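Local coordinates for segregation protein (Thermus thermophilus, PDB 1WCV), which hydrolyses ATP, binds DNA cooperatively in an ATP-dependent way to form nucleoprotein filaments, and probably takes part in chromosome partitioning, at residues 64-74 and 102-112; 205-213 and 224-232. One frame throughout, in Å; residues are numbered along the deposited sequence.

Contact 1 (64-74 and 102-112); sequences LLQGEPLEGLV and ALREALRDEGY
Leu64 sets its whole isobutyl end against a backbone carbonyl: CG lies 3.6 Å from Ala106 O, with CD1 and CD2 scarcely farther from the same oxygen, and no hydrogen bond joins the two segments. CG stands anti to the backbone N (chi1 -178°), which carries the branch across to where helix 102-106 ends. CD2 of Leu64 also meets CD2 of Leu107 at 4.0 Å, the two side chains crossing at about a right angle. Replacing Leu64 by an alanine is likely to open a gap over the Ala106 carbonyl and deprive Leu107 CD2 of this methyl partner. Leu65 works through one methyl, CD2, which sits 3.7 Å from Leu103 CA and also touches Ala106 CB. Farther along, Leu70 CD2 rests 3.7 Å from Arg108 O and meets the Tyr112 ring at its edge, 4.1 Å from CE2. The Tyr112 hydroxyl is hydrogen-bonded to His81, while Val74 CG1 lies 3.8 Å from that OH. Leu64 and Leu70 also touch Leu83 of strand 80-83. The two segments thus pack one helix end and its following loop against another in the P-loop NTPase fold, where the connections into edge strand 75-77 and inner strand 114-118 meet.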
ATOM      1  N   LEU A  64      10.714 -31.727  16.834  1.00 43.14           N
ATOM      2  CA  LEU A  64      10.303 -32.005  15.465  1.00 44.35           C
ATOM      3  C   LEU A  64      11.528 -32.521  14.723  1.00 44.16           C
ATOM      4  O   LEU A  64      11.458 -33.496  13.978  1.00 43.20           O
ATOM      5  CB  LEU A  64       9.796 -30.735  14.784  1.00 42.66           C
ATOM      6  CG  LEU A  64       9.303 -30.931  13.351  1.00 43.12           C
ATOM      7  CD1 LEU A  64       7.986 -31.699  13.369  1.00 42.73           C
ATOM      8  CD2 LEU A  64       9.124 -29.579  12.681  1.00 43.58           C
ATOM      9  N   LEU A  65      12.653 -31.844  14.932  1.00 44.71           N
ATOM     10  CA  LEU A  65      13.910 -32.231  14.306  1.00 45.89           C
ATOM     11  C   LEU A  65      14.409 -33.461  15.048  1.00 48.02           C
ATOM     12  O   LEU A  65      15.212 -34.234  14.529  1.00 50.49           O
ATOM     13  CB  LEU A  65      14.936 -31.104  14.438  1.00 43.23           C
ATOM     14  CG  LEU A  65      14.534 -29.748  13.856  1.00 39.68           C
ATOM     15  CD1 LEU A  65      15.517 -28.681  14.311  1.00 37.36           C
ATOM     16  CD2 LEU A  65      14.478 -29.839  12.342  1.00 37.58           C
ATOM     17  N   GLN A  66      13.911 -33.626  16.270  1.00 49.17           N
ATOM     18  CA  GLN A  66      14.275 -34.738  17.135  1.00 51.48           C
ATOM     19  C   GLN A  66      13.370 -35.953  16.901  1.00 51.49           C
ATOM     20  O   GLN A  66      13.328 -36.877  17.713  1.00 54.00           O
ATOM     21  CB  GLN A  66      14.218 -34.270  18.597  1.00 51.19           C
ATOM     22  CG  GLN A  66      14.501 -35.327  19.649  1.00 53.50           C
ATOM     23  CD  GLN A  66      14.978 -34.731  20.964  1.00 55.47           C
ATOM     24  OE1 GLN A  66      14.345 -33.832  21.525  1.00 55.99           O
ATOM     25  NE2 GLN A  66      16.105 -35.233  21.463  1.00 56.66           N
ATOM     26  N   GLY A  67      12.642 -35.943  15.785  1.00 52.32           N
ATOM     27  CA  GLY A  67      11.777 -37.062  15.451  1.00 51.68           C
ATOM     28  C   GLY A  67      10.295 -37.005  15.791  1.00 51.90           C
ATOM     29  O   GLY A  67       9.467 -37.473  15.008  1.00 51.30           O
ATOM     30  N   GLU A  68       9.950 -36.445  16.948  1.00 51.37           N
ATOM     31  CA  GLU A  68       8.553 -36.367  17.378  1.00 51.22           C
ATOM     32  C   GLU A  68       7.618 -35.677  16.377  1.00 50.65           C
ATOM     33  O   GLU A  68       7.887 -34.565  15.919  1.00 50.88           O
ATOM     34  CB  GLU A  68       8.472 -35.671  18.739  1.00 52.51           C
ATOM     35  CG  GLU A  68       9.383 -36.303  19.784  1.00 56.01           C
ATOM     36  CD  GLU A  68       9.138 -35.774  21.183  1.00 58.54           C
ATOM     37  OE1 GLU A  68       9.140 -34.540  21.362  1.00 59.99           O
ATOM     38  OE2 GLU A  68       8.949 -36.594  22.108  1.00 60.34           O
ATOM     39  N   PRO A  69       6.497 -36.343  16.029  1.00 48.71           N
ATOM     40  CA  PRO A  69       5.461 -35.887  15.089  1.00 46.50           C
ATOM     41  C   PRO A  69       4.921 -34.469  15.301  1.00 44.29           C
ATOM     42  O   PRO A  69       4.729 -34.021  16.431  1.00 41.20           O
ATOM     43  CB  PRO A  69       4.372 -36.946  15.243  1.00 48.06           C
ATOM     44  CG  PRO A  69       5.167 -38.183  15.518  1.00 48.24           C
ATOM     45  CD  PRO A  69       6.170 -37.690  16.536  1.00 48.72           C
ATOM     46  N   LEU A  70       4.661 -33.783  14.192  1.00 43.42           N
ATOM     47  CA  LEU A  70       4.154 -32.412  14.206  1.00 43.14           C
ATOM     48  C   LEU A  70       2.787 -32.261  14.854  1.00 43.17           C
ATOM     49  O   LEU A  70       2.599 -31.415  15.725  1.00 41.82           O
ATOM     50  CB  LEU A  70       4.077 -31.868  12.777  1.00 42.27           C
ATOM     51  CG  LEU A  70       3.500 -30.457  12.598  1.00 39.24           C
ATOM     52  CD1 LEU A  70       4.386 -29.447  13.316  1.00 40.70           C
ATOM     53  CD2 LEU A  70       3.404 -30.125  11.114  1.00 38.38           C
ATOM     54  N   GLU A  71       1.834 -33.077  14.415  1.00 44.64           N
ATOM     55  CA  GLU A  71       0.470 -33.015  14.927  1.00 45.28           C
ATOM     56  C   GLU A  71       0.355 -32.956  16.443  1.00 43.69           C
ATOM     57  O   GLU A  71      -0.602 -32.390  16.973  1.00 44.84           O
ATOM     58  CB  GLU A  71      -0.344 -34.201  14.404  1.00 48.02           C
ATOM     59  CG  GLU A  71      -0.465 -34.249  12.890  1.00 53.73           C
ATOM     60  CD  GLU A  71      -1.522 -35.232  12.420  1.00 57.24           C
ATOM     61  OE1 GLU A  71      -2.717 -34.994  12.697  1.00 59.11           O
ATOM     62  OE2 GLU A  71      -1.160 -36.241  11.778  1.00 59.75           O
ATOM     63  N   GLY A  72       1.326 -33.535  17.142  1.00 43.17           N
ATOM     64  CA  GLY A  72       1.286 -33.533  18.592  1.00 41.99           C
ATOM     65  C   GLY A  72       2.120 -32.435  19.221  1.00 42.98           C
ATOM     66  O   GLY A  72       2.239 -32.366  20.444  1.00 41.18           O
ATOM     67  N   LEU A  73       2.691 -31.570  18.386  1.00 42.31           N
ATOM     68  CA  LEU A  73       3.524 -30.474  18.869  1.00 42.16           C
ATOM     69  C   LEU A  73       2.905 -29.092  18.650  1.00 40.94           C
ATOM     70  O   LEU A  73       3.220 -28.143  19.367  1.00 39.95           O
ATOM     71  CB  LEU A  73       4.895 -30.528  18.188  1.00 42.37           C
ATOM     72  CG  LEU A  73       5.795 -31.710  18.560  1.00 42.57           C
ATOM     73  CD1 LEU A  73       6.992 -31.769  17.621  1.00 42.54           C
ATOM     74  CD2 LEU A  73       6.248 -31.564  20.004  1.00 41.03           C
ATOM     75  N   VAL A  74       2.023 -28.983  17.661  1.00 41.54           N
ATOM     76  CA  VAL A  74       1.380 -27.709  17.353  1.00 42.35           C
ATOM     77  C   VAL A  74       0.371 -27.258  18.405  1.00 42.57           C
ATOM     78  O   VAL A  74      -0.348 -28.073  18.986  1.00 40.85           O
ATOM     79  CB  VAL A  74       0.663 -27.764  15.985  1.00 43.33           C
ATOM     80  CG1 VAL A  74       1.669 -28.053  14.886  1.00 42.30           C
ATOM     81  CG2 VAL A  74      -0.427 -28.829  16.005  1.00 43.79           C
ATOM     82  N   ALA A 102      17.974 -29.753   7.163  1.00 28.63           N
ATOM     83  CA  ALA A 102      17.341 -30.487   8.249  1.00 30.54           C
ATOM     84  C   ALA A 102      15.859 -30.144   8.360  1.00 33.27           C
ATOM     85  O   ALA A 102      14.991 -30.979   8.092  1.00 31.82           O
ATOM     86  CB  ALA A 102      18.042 -30.177   9.556  1.00 33.43           C
ATOM     87  N   LEU A 103      15.581 -28.909   8.763  1.00 30.70           N
ATOM     88  CA  LEU A 103      14.213 -28.437   8.920  1.00 32.69           C
ATOM     89  C   LEU A 103      13.344 -28.844   7.739  1.00 32.94           C
ATOM     90  O   LEU A 103      12.269 -29.408   7.919  1.00 32.42           O
ATOM     91  CB  LEU A 103      14.195 -26.912   9.067  1.00 30.92           C
ATOM     92  CG  LEU A 103      12.822 -26.244   9.222  1.00 30.23           C
ATOM     93  CD1 LEU A 103      12.092 -26.832  10.417  1.00 29.10           C
ATOM     94  CD2 LEU A 103      13.004 -24.745   9.398  1.00 29.74           C
ATOM     95  N   ARG A 104      13.820 -28.567   6.533  1.00 35.00           N
ATOM     96  CA  ARG A 104      13.074 -28.892   5.326  1.00 41.85           C
ATOM     97  C   ARG A 104      12.570 -30.332   5.285  1.00 44.96           C
ATOM     98  O   ARG A 104      11.393 -30.576   5.016  1.00 44.70           O
ATOM     99  CB  ARG A 104      13.934 -28.626   4.088  1.00 43.93           C
ATOM    100  CG  ARG A 104      13.207 -28.862   2.778  1.00 48.99           C
ATOM    101  CD  ARG A 104      14.028 -28.367   1.605  1.00 54.94           C
ATOM    102  NE  ARG A 104      15.200 -29.198   1.358  1.00 59.02           N
ATOM    103  CZ  ARG A 104      16.233 -28.828   0.606  1.00 61.04           C
ATOM    104  NH1 ARG A 104      17.254 -29.654   0.430  1.00 62.17           N
ATOM    105  NH2 ARG A 104      16.252 -27.626   0.044  1.00 60.59           N
ATOM    106  N   GLU A 105      13.456 -31.283   5.555  1.00 48.06           N
ATOM    107  CA  GLU A 105      13.082 -32.693   5.520  1.00 51.82           C
ATOM    108  C   GLU A 105      12.217 -33.105   6.705  1.00 52.35           C
ATOM    109  O   GLU A 105      11.551 -34.139   6.664  1.00 52.49           O
ATOM    110  CB  GLU A 105      14.339 -33.567   5.472  1.00 54.86           C
ATOM    111  CG  GLU A 105      15.368 -33.121   4.440  1.00 60.14           C
ATOM    112  CD  GLU A 105      14.815 -33.076   3.022  1.00 64.52           C
ATOM    113  OE1 GLU A 105      15.554 -32.633   2.115  1.00 66.46           O
ATOM    114  OE2 GLU A 105      13.651 -33.485   2.812  1.00 65.98           O
ATOM    115  N   ALA A 106      12.222 -32.295   7.760  1.00 51.52           N
ATOM    116  CA  ALA A 106      11.438 -32.599   8.949  1.00 51.42           C
ATOM    117  C   ALA A 106      10.113 -31.842   8.988  1.00 52.18           C
ATOM    118  O   ALA A 106       9.312 -32.037   9.900  1.00 52.49           O
ATOM    119  CB  ALA A 106      12.251 -32.291  10.199  1.00 50.23           C
ATOM    120  N   LEU A 107       9.884 -30.980   8.002  1.00 51.87           N
ATOM    121  CA  LEU A 107       8.649 -30.205   7.940  1.00 53.03           C
ATOM    122  C   LEU A 107       7.555 -30.910   7.151  1.00 52.36           C
ATOM    123  O   LEU A 107       7.300 -30.581   5.994  1.00 51.94           O
ATOM    124  CB  LEU A 107       8.908 -28.831   7.312  1.00 54.14           C
ATOM    125  CG  LEU A 107       9.623 -27.778   8.158  1.00 55.04           C
ATOM    126  CD1 LEU A 107       9.965 -26.581   7.289  1.00 54.88           C
ATOM    127  CD2 LEU A 107       8.738 -27.362   9.324  1.00 53.74           C
ATOM    128  N   ARG A 108       6.908 -31.887   7.776  1.00 52.19           N
ATOM    129  CA  ARG A 108       5.826 -32.606   7.119  1.00 53.29           C
ATOM    130  C   ARG A 108       4.537 -31.835   7.394  1.00 50.99           C
ATOM    131  O   ARG A 108       3.667 -32.282   8.137  1.00 49.00           O
ATOM    132  CB  ARG A 108       5.739 -34.036   7.659  1.00 56.52           C
ATOM    133  CG  ARG A 108       6.976 -34.871   7.353  1.00 62.56           C
ATOM    134  CD  ARG A 108       6.840 -36.295   7.867  1.00 68.49           C
ATOM    135  NE  ARG A 108       6.734 -36.352   9.324  1.00 73.40           N
ATOM    136  CZ  ARG A 108       6.561 -37.474  10.016  1.00 75.61           C
ATOM    137  NH1 ARG A 108       6.476 -37.435  11.341  1.00 75.50           N
ATOM    138  NH2 ARG A 108       6.471 -38.638   9.384  1.00 76.52           N
ATOM    139  N   ASP A 109       4.443 -30.661   6.776  1.00 49.06           N
ATOM    140  CA  ASP A 109       3.307 -29.759   6.930  1.00 46.75           C
ATOM    141  C   ASP A 109       2.389 -29.746   5.711  1.00 47.23           C
ATOM    142  O   ASP A 109       1.716 -28.749   5.451  1.00 45.02           O
ATOM    143  CB  ASP A 109       3.820 -28.342   7.167  1.00 44.62           C
ATOM    144  CG  ASP A 109       4.841 -27.916   6.124  1.00 42.11           C
ATOM    145  OD1 ASP A 109       4.727 -28.358   4.962  1.00 38.21           O
ATOM    146  OD2 ASP A 109       5.754 -27.135   6.459  1.00 42.18           O
ATOM    147  N   GLU A 110       2.363 -30.843   4.965  1.00 47.63           N
ATOM    148  CA  GLU A 110       1.528 -30.919   3.774  1.00 47.86           C
ATOM    149  C   GLU A 110       0.054 -30.623   4.044  1.00 45.84           C
ATOM    150  O   GLU A 110      -0.713 -30.387   3.113  1.00 45.91           O
ATOM    151  CB  GLU A 110       1.674 -32.291   3.102  1.00 51.70           C
ATOM    152  CG  GLU A 110       1.695 -33.482   4.049  1.00 56.52           C
ATOM    153  CD  GLU A 110       3.011 -33.617   4.797  1.00 59.81           C
ATOM    154  OE1 GLU A 110       4.078 -33.600   4.145  1.00 60.87           O
ATOM    155  OE2 GLU A 110       2.979 -33.753   6.038  1.00 61.77           O
ATOM    156  N   GLY A 111      -0.337 -30.618   5.314  1.00 42.97           N
ATOM    157  CA  GLY A 111      -1.723 -30.343   5.649  1.00 40.21           C
ATOM    158  C   GLY A 111      -2.078 -28.865   5.734  1.00 38.71           C
ATOM    159  O   GLY A 111      -3.237 -28.510   5.951  1.00 35.34           O
ATOM    160  N   TYR A 112      -1.086 -27.997   5.562  1.00 34.83           N
ATOM    161  CA  TYR A 112      -1.322 -26.560   5.635  1.00 30.88           C
ATOM    162  C   TYR A 112      -1.252 -25.875   4.274  1.00 29.47           C
ATOM    163  O   TYR A 112      -0.605 -26.362   3.348  1.00 29.13           O
ATOM    164  CB  TYR A 112      -0.301 -25.913   6.578  1.00 31.13           C
ATOM    165  CG  TYR A 112      -0.415 -26.367   8.015  1.00 31.42           C
ATOM    166  CD1 TYR A 112      -1.407 -25.859   8.849  1.00 31.48           C
ATOM    167  CD2 TYR A 112       0.453 -27.332   8.535  1.00 31.40           C
ATOM    168  CE1 TYR A 112      -1.536 -26.296  10.163  1.00 29.39           C
ATOM    169  CE2 TYR A 112       0.334 -27.777   9.850  1.00 30.21           C
ATOM    170  CZ  TYR A 112      -0.664 -27.256  10.658  1.00 31.71           C
ATOM    171  OH  TYR A 112      -0.796 -27.691  11.955  1.00 29.38           O
TER

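Contact 2 (205-213 and 224-232); sequences VIPRNVRLA and QHAPTSPGA
Two helix N-termini meet beside the nucleotide site of this ParA-family P-loop ATPase, where Pro207 and Asn209 bind ADP and ATP in structures of the protein. Asn209 is the N-cap of helix 210-218: its OD1 accepts weak bonds from the N-H groups of Arg211 and Leu212. Ser229 is the N-cap of helix 230-246 and turns its OG back to Ala226 O, 2.7 Å away and in the carbonyl plane. Ala226 O also accepts from Ser229 N, the bond that closes the type I turn 226-229, so two donors of one residue grip it.

Arg211 reaches across with a chain bent at chi2 and chi3. Its CB packs 3.9 Å from Ala226 CB, and one guanidinium face lies over Ser229 CB and Pro230 CD, with NH1 3.6 Å from Ser229 CB. With Asn209 CG turned opposite the backbone N (chi1 177°), ND2 comes 3.6 Å from Pro230 CD. Pro207 CG meets Pro230 CB at 4.1 Å, the two side chains crossing at about a right angle. His225 CD2 approaches Arg211 O at 3.5 Å, while its NE2 is hydrogen-bonded to Glu214. Gly231 lets the backbones draw close, since a CB there would be tight against Leu212 CD1; Leu212 also touches Thr22, an ATP-binding residue. One water links the Asn209 cap to the first turn of helix 230-246: it donates a weak hydrogen bond to Asn209 OD1 and another to Ser229 OG, and accepts one from Gly231 N, 2.8 Å from the water oxygen.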
ATOM      1  N   VAL A 205       2.753  -0.523   4.389  1.00  9.82           N
ATOM      2  CA  VAL A 205       3.785  -0.207   5.356  1.00 11.43           C
ATOM      3  C   VAL A 205       3.149  -0.312   6.730  1.00 13.67           C
ATOM      4  O   VAL A 205       2.017   0.141   6.910  1.00 15.01           O
ATOM      5  CB  VAL A 205       4.297   1.232   5.114  1.00 10.73           C
ATOM      6  CG1 VAL A 205       5.188   1.701   6.270  1.00 12.55           C
ATOM      7  CG2 VAL A 205       5.074   1.280   3.816  1.00 10.04           C
ATOM      8  N   ILE A 206       3.856  -0.916   7.689  1.00 11.75           N
ATOM      9  CA  ILE A 206       3.328  -1.055   9.047  1.00 11.19           C
ATOM     10  C   ILE A 206       3.771   0.152   9.877  1.00 12.64           C
ATOM     11  O   ILE A 206       4.964   0.417  10.035  1.00 12.10           O
ATOM     12  CB  ILE A 206       3.829  -2.355   9.731  1.00 12.30           C
ATOM     13  CG1 ILE A 206       3.682  -3.547   8.773  1.00 12.65           C
ATOM     14  CG2 ILE A 206       3.007  -2.615  10.997  1.00 12.55           C
ATOM     15  CD1 ILE A 206       2.254  -3.788   8.294  1.00 12.58           C
ATOM     16  N   PRO A 207       2.809   0.895  10.433  1.00 14.44           N
ATOM     17  CA  PRO A 207       3.136   2.076  11.233  1.00 13.03           C
ATOM     18  C   PRO A 207       3.571   1.771  12.655  1.00 15.63           C
ATOM     19  O   PRO A 207       3.206   0.746  13.228  1.00 17.65           O
ATOM     20  CB  PRO A 207       1.828   2.844  11.235  1.00 13.44           C
ATOM     21  CG  PRO A 207       0.839   1.723  11.424  1.00 15.41           C
ATOM     22  CD  PRO A 207       1.352   0.652  10.438  1.00 14.18           C
ATOM     23  N   ARG A 208       4.349   2.680  13.224  1.00 17.55           N
ATOM     24  CA  ARG A 208       4.747   2.525  14.612  1.00 21.48           C
ATOM     25  C   ARG A 208       3.437   2.889  15.307  1.00 18.85           C
ATOM     26  O   ARG A 208       2.805   3.882  14.951  1.00 18.37           O
ATOM     27  CB  ARG A 208       5.834   3.536  14.967  1.00 25.36           C
ATOM     28  CG  ARG A 208       6.582   3.219  16.250  1.00 39.68           C
ATOM     29  CD  ARG A 208       7.687   4.231  16.511  1.00 48.69           C
ATOM     30  NE  ARG A 208       8.625   3.752  17.524  1.00 57.52           N
ATOM     31  CZ  ARG A 208       9.439   2.715  17.350  1.00 61.06           C
ATOM     32  NH1 ARG A 208       9.434   2.053  16.202  1.00 62.21           N
ATOM     33  NH2 ARG A 208      10.257   2.335  18.323  1.00 63.25           N
ATOM     34  N   ASN A 209       3.009   2.077  16.266  1.00 18.63           N
ATOM     35  CA  ASN A 209       1.763   2.341  16.977  1.00 21.13           C
ATOM     36  C   ASN A 209       1.808   1.669  18.337  1.00 20.50           C
ATOM     37  O   ASN A 209       2.241   0.523  18.457  1.00 20.47           O
ATOM     38  CB  ASN A 209       0.562   1.820  16.172  1.00 19.58           C
ATOM     39  CG  ASN A 209      -0.762   2.004  16.902  1.00 20.42           C
ATOM     40  OD1 ASN A 209      -1.203   1.128  17.653  1.00 23.45           O
ATOM     41  ND2 ASN A 209      -1.395   3.153  16.696  1.00 23.32           N
ATOM     42  N   VAL A 210       1.353   2.400  19.350  1.00 21.58           N
ATOM     43  CA  VAL A 210       1.338   1.926  20.733  1.00 25.80           C
ATOM     44  C   VAL A 210       0.661   0.571  20.957  1.00 23.18           C
ATOM     45  O   VAL A 210       1.197  -0.284  21.662  1.00 25.93           O
ATOM     46  CB  VAL A 210       0.654   2.970  21.655  1.00 27.69           C
ATOM     47  CG1 VAL A 210      -0.760   3.254  21.162  1.00 29.54           C
ATOM     48  CG2 VAL A 210       0.633   2.470  23.093  1.00 29.22           C
ATOM     49  N   ARG A 211      -0.517   0.378  20.374  1.00 23.08           N
ATOM     50  CA  ARG A 211      -1.242  -0.878  20.544  1.00 22.84           C
ATOM     51  C   ARG A 211      -0.507  -2.055  19.927  1.00 18.59           C
ATOM     52  O   ARG A 211      -0.578  -3.172  20.431  1.00 19.89           O
ATOM     53  CB  ARG A 211      -2.645  -0.761  19.943  1.00 25.51           C
ATOM     54  CG  ARG A 211      -3.602   0.048  20.802  1.00 33.99           C
ATOM     55  CD  ARG A 211      -4.578   0.832  19.949  1.00 39.25           C
ATOM     56  NE  ARG A 211      -3.942   2.001  19.347  1.00 43.18           N
ATOM     57  CZ  ARG A 211      -4.553   2.851  18.527  1.00 38.68           C
ATOM     58  NH1 ARG A 211      -5.825   2.664  18.200  1.00 39.26           N
ATOM     59  NH2 ARG A 211      -3.895   3.897  18.050  1.00 35.60           N
ATOM     60  N   LEU A 212       0.194  -1.800  18.826  1.00 19.07           N
ATOM     61  CA  LEU A 212       0.941  -2.843  18.145  1.00 15.30           C
ATOM     62  C   LEU A 212       2.168  -3.198  18.979  1.00 17.65           C
ATOM     63  O   LEU A 212       2.519  -4.370  19.126  1.00 19.73           O
ATOM     64  CB  LEU A 212       1.381  -2.349  16.763  1.00 18.90           C
ATOM     65  CG  LEU A 212       1.951  -3.383  15.795  1.00 21.79           C
ATOM     66  CD1 LEU A 212       0.873  -4.389  15.420  1.00 18.11           C
ATOM     67  CD2 LEU A 212       2.472  -2.673  14.550  1.00 20.48           C
ATOM     68  N   ALA A 213       2.813  -2.173  19.523  1.00 20.96           N
ATOM     69  CA  ALA A 213       4.006  -2.366  20.341  1.00 19.66           C
ATOM     70  C   ALA A 213       3.692  -3.174  21.596  1.00 22.63           C
ATOM     71  O   ALA A 213       4.506  -3.987  22.029  1.00 26.10           O
ATOM     72  CB  ALA A 213       4.600  -1.010  20.726  1.00 20.73           C
ATOM     73  N   GLN A 224      -6.550  -9.623  18.003  1.00 19.08           N
ATOM     74  CA  GLN A 224      -7.198  -9.923  19.282  1.00 17.69           C
ATOM     75  C   GLN A 224      -7.141  -8.723  20.213  1.00 17.71           C
ATOM     76  O   GLN A 224      -8.117  -8.402  20.886  1.00 22.16           O
ATOM     77  CB  GLN A 224      -6.511 -11.097  19.995  1.00 16.13           C
ATOM     78  CG  GLN A 224      -6.644 -12.447  19.323  1.00 16.01           C
ATOM     79  CD  GLN A 224      -5.793 -13.507  20.001  1.00 23.78           C
ATOM     80  OE1 GLN A 224      -4.569 -13.379  20.087  1.00 22.32           O
ATOM     81  NE2 GLN A 224      -6.439 -14.561  20.488  1.00 25.07           N
ATOM     82  N   HIS A 225      -5.992  -8.058  20.238  1.00 15.32           N
ATOM     83  CA  HIS A 225      -5.770  -6.916  21.123  1.00 16.43           C
ATOM     84  C   HIS A 225      -6.431  -5.584  20.762  1.00 17.73           C
ATOM     85  O   HIS A 225      -6.985  -4.901  21.624  1.00 16.32           O
ATOM     86  CB  HIS A 225      -4.262  -6.697  21.274  1.00 19.00           C
ATOM     87  CG  HIS A 225      -3.900  -5.664  22.293  1.00 21.20           C
ATOM     88  ND1 HIS A 225      -4.203  -5.802  23.631  1.00 20.91           N
ATOM     89  CD2 HIS A 225      -3.258  -4.477  22.173  1.00 20.08           C
ATOM     90  CE1 HIS A 225      -3.763  -4.746  24.289  1.00 16.47           C
ATOM     91  NE2 HIS A 225      -3.185  -3.927  23.429  1.00 22.16           N
ATOM     92  N   ALA A 226      -6.354  -5.200  19.493  1.00 16.26           N
ATOM     93  CA  ALA A 226      -6.926  -3.931  19.049  1.00 16.19           C
ATOM     94  C   ALA A 226      -7.192  -4.040  17.556  1.00 15.41           C
ATOM     95  O   ALA A 226      -6.471  -3.462  16.750  1.00 15.50           O
ATOM     96  CB  ALA A 226      -5.942  -2.795  19.331  1.00 18.21           C
ATOM     97  N   PRO A 227      -8.245  -4.780  17.175  1.00 16.04           N
ATOM     98  CA  PRO A 227      -8.645  -5.009  15.781  1.00 15.24           C
ATOM     99  C   PRO A 227      -8.913  -3.795  14.894  1.00 14.67           C
ATOM    100  O   PRO A 227      -8.918  -3.918  13.665  1.00 14.52           O
ATOM    101  CB  PRO A 227      -9.864  -5.921  15.921  1.00 16.48           C
ATOM    102  CG  PRO A 227     -10.451  -5.496  17.220  1.00 18.20           C
ATOM    103  CD  PRO A 227      -9.228  -5.380  18.098  1.00 18.74           C
ATOM    104  N   THR A 228      -9.138  -2.629  15.485  1.00 13.89           N
ATOM    105  CA  THR A 228      -9.369  -1.451  14.660  1.00 11.84           C
ATOM    106  C   THR A 228      -8.249  -0.425  14.776  1.00 13.08           C
ATOM    107  O   THR A 228      -8.395   0.700  14.316  1.00 14.84           O
ATOM    108  CB  THR A 228     -10.728  -0.769  14.955  1.00 14.24           C
ATOM    109  OG1 THR A 228     -10.777  -0.355  16.325  1.00 16.12           O
ATOM    110  CG2 THR A 228     -11.881  -1.729  14.654  1.00 16.65           C
ATOM    111  N   SER A 229      -7.122  -0.818  15.369  1.00 14.64           N
ATOM    112  CA  SER A 229      -5.976   0.085  15.489  1.00 13.67           C
ATOM    113  C   SER A 229      -5.281   0.109  14.126  1.00 14.16           C
ATOM    114  O   SER A 229      -5.428  -0.822  13.335  1.00 11.69           O
ATOM    115  CB  SER A 229      -5.005  -0.419  16.558  1.00 14.61           C
ATOM    116  OG  SER A 229      -4.492  -1.686  16.210  1.00 14.56           O
ATOM    117  N   PRO A 230      -4.507   1.166  13.839  1.00 16.69           N
ATOM    118  CA  PRO A 230      -3.799   1.302  12.558  1.00 16.49           C
ATOM    119  C   PRO A 230      -2.986   0.077  12.134  1.00 15.93           C
ATOM    120  O   PRO A 230      -3.010  -0.316  10.969  1.00 12.78           O
ATOM    121  CB  PRO A 230      -2.930   2.531  12.782  1.00 18.71           C
ATOM    122  CG  PRO A 230      -3.795   3.372  13.693  1.00 17.19           C
ATOM    123  CD  PRO A 230      -4.270   2.342  14.692  1.00 12.70           C
ATOM    124  N   GLY A 231      -2.273  -0.520  13.083  1.00 13.14           N
ATOM    125  CA  GLY A 231      -1.471  -1.694  12.787  1.00 13.49           C
ATOM    126  C   GLY A 231      -2.319  -2.880  12.362  1.00 14.01           C
ATOM    127  O   GLY A 231      -1.906  -3.686  11.534  1.00 14.01           O
ATOM    128  N   ALA A 232      -3.509  -3.001  12.938  1.00 11.53           N
ATOM    129  CA  ALA A 232      -4.398  -4.093  12.572  1.00 13.02           C
ATOM    130  C   ALA A 232      -4.841  -3.913  11.120  1.00 12.93           C
ATOM    131  O   ALA A 232      -4.822  -4.864  10.335  1.00 11.47           O
ATOM    132  CB  ALA A 232      -5.615  -4.122  13.510  1.00 12.85           C
TER
HETATM  133  O   HOH W   1      -1.884  -0.868  15.837  1.00 13.56           O

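Contact 1 closes before contact 2 opens along the chain, and the two lie on opposite sides of the chain's centre, their centres 32 Å apart and their nearest atoms about 15 Å apart. They do not touch. Contact 1 sits toward the 75-77 and 80-83 edge of the mixed sheet: segment 64-74 runs into strand 75-77, and segment 102-112 leads to inner strand 114-118. Contact 2 comes after strand 170-177, the outermost at the other edge, and the intervening helix 185-197; it joins helices 210-218, 222-225 and 230-246. Contact 1 lies away from the annotated sites, whereas contact 2 holds nucleotide-binding Pro207 and Asn209 and packs on helix 18-33 through Leu212.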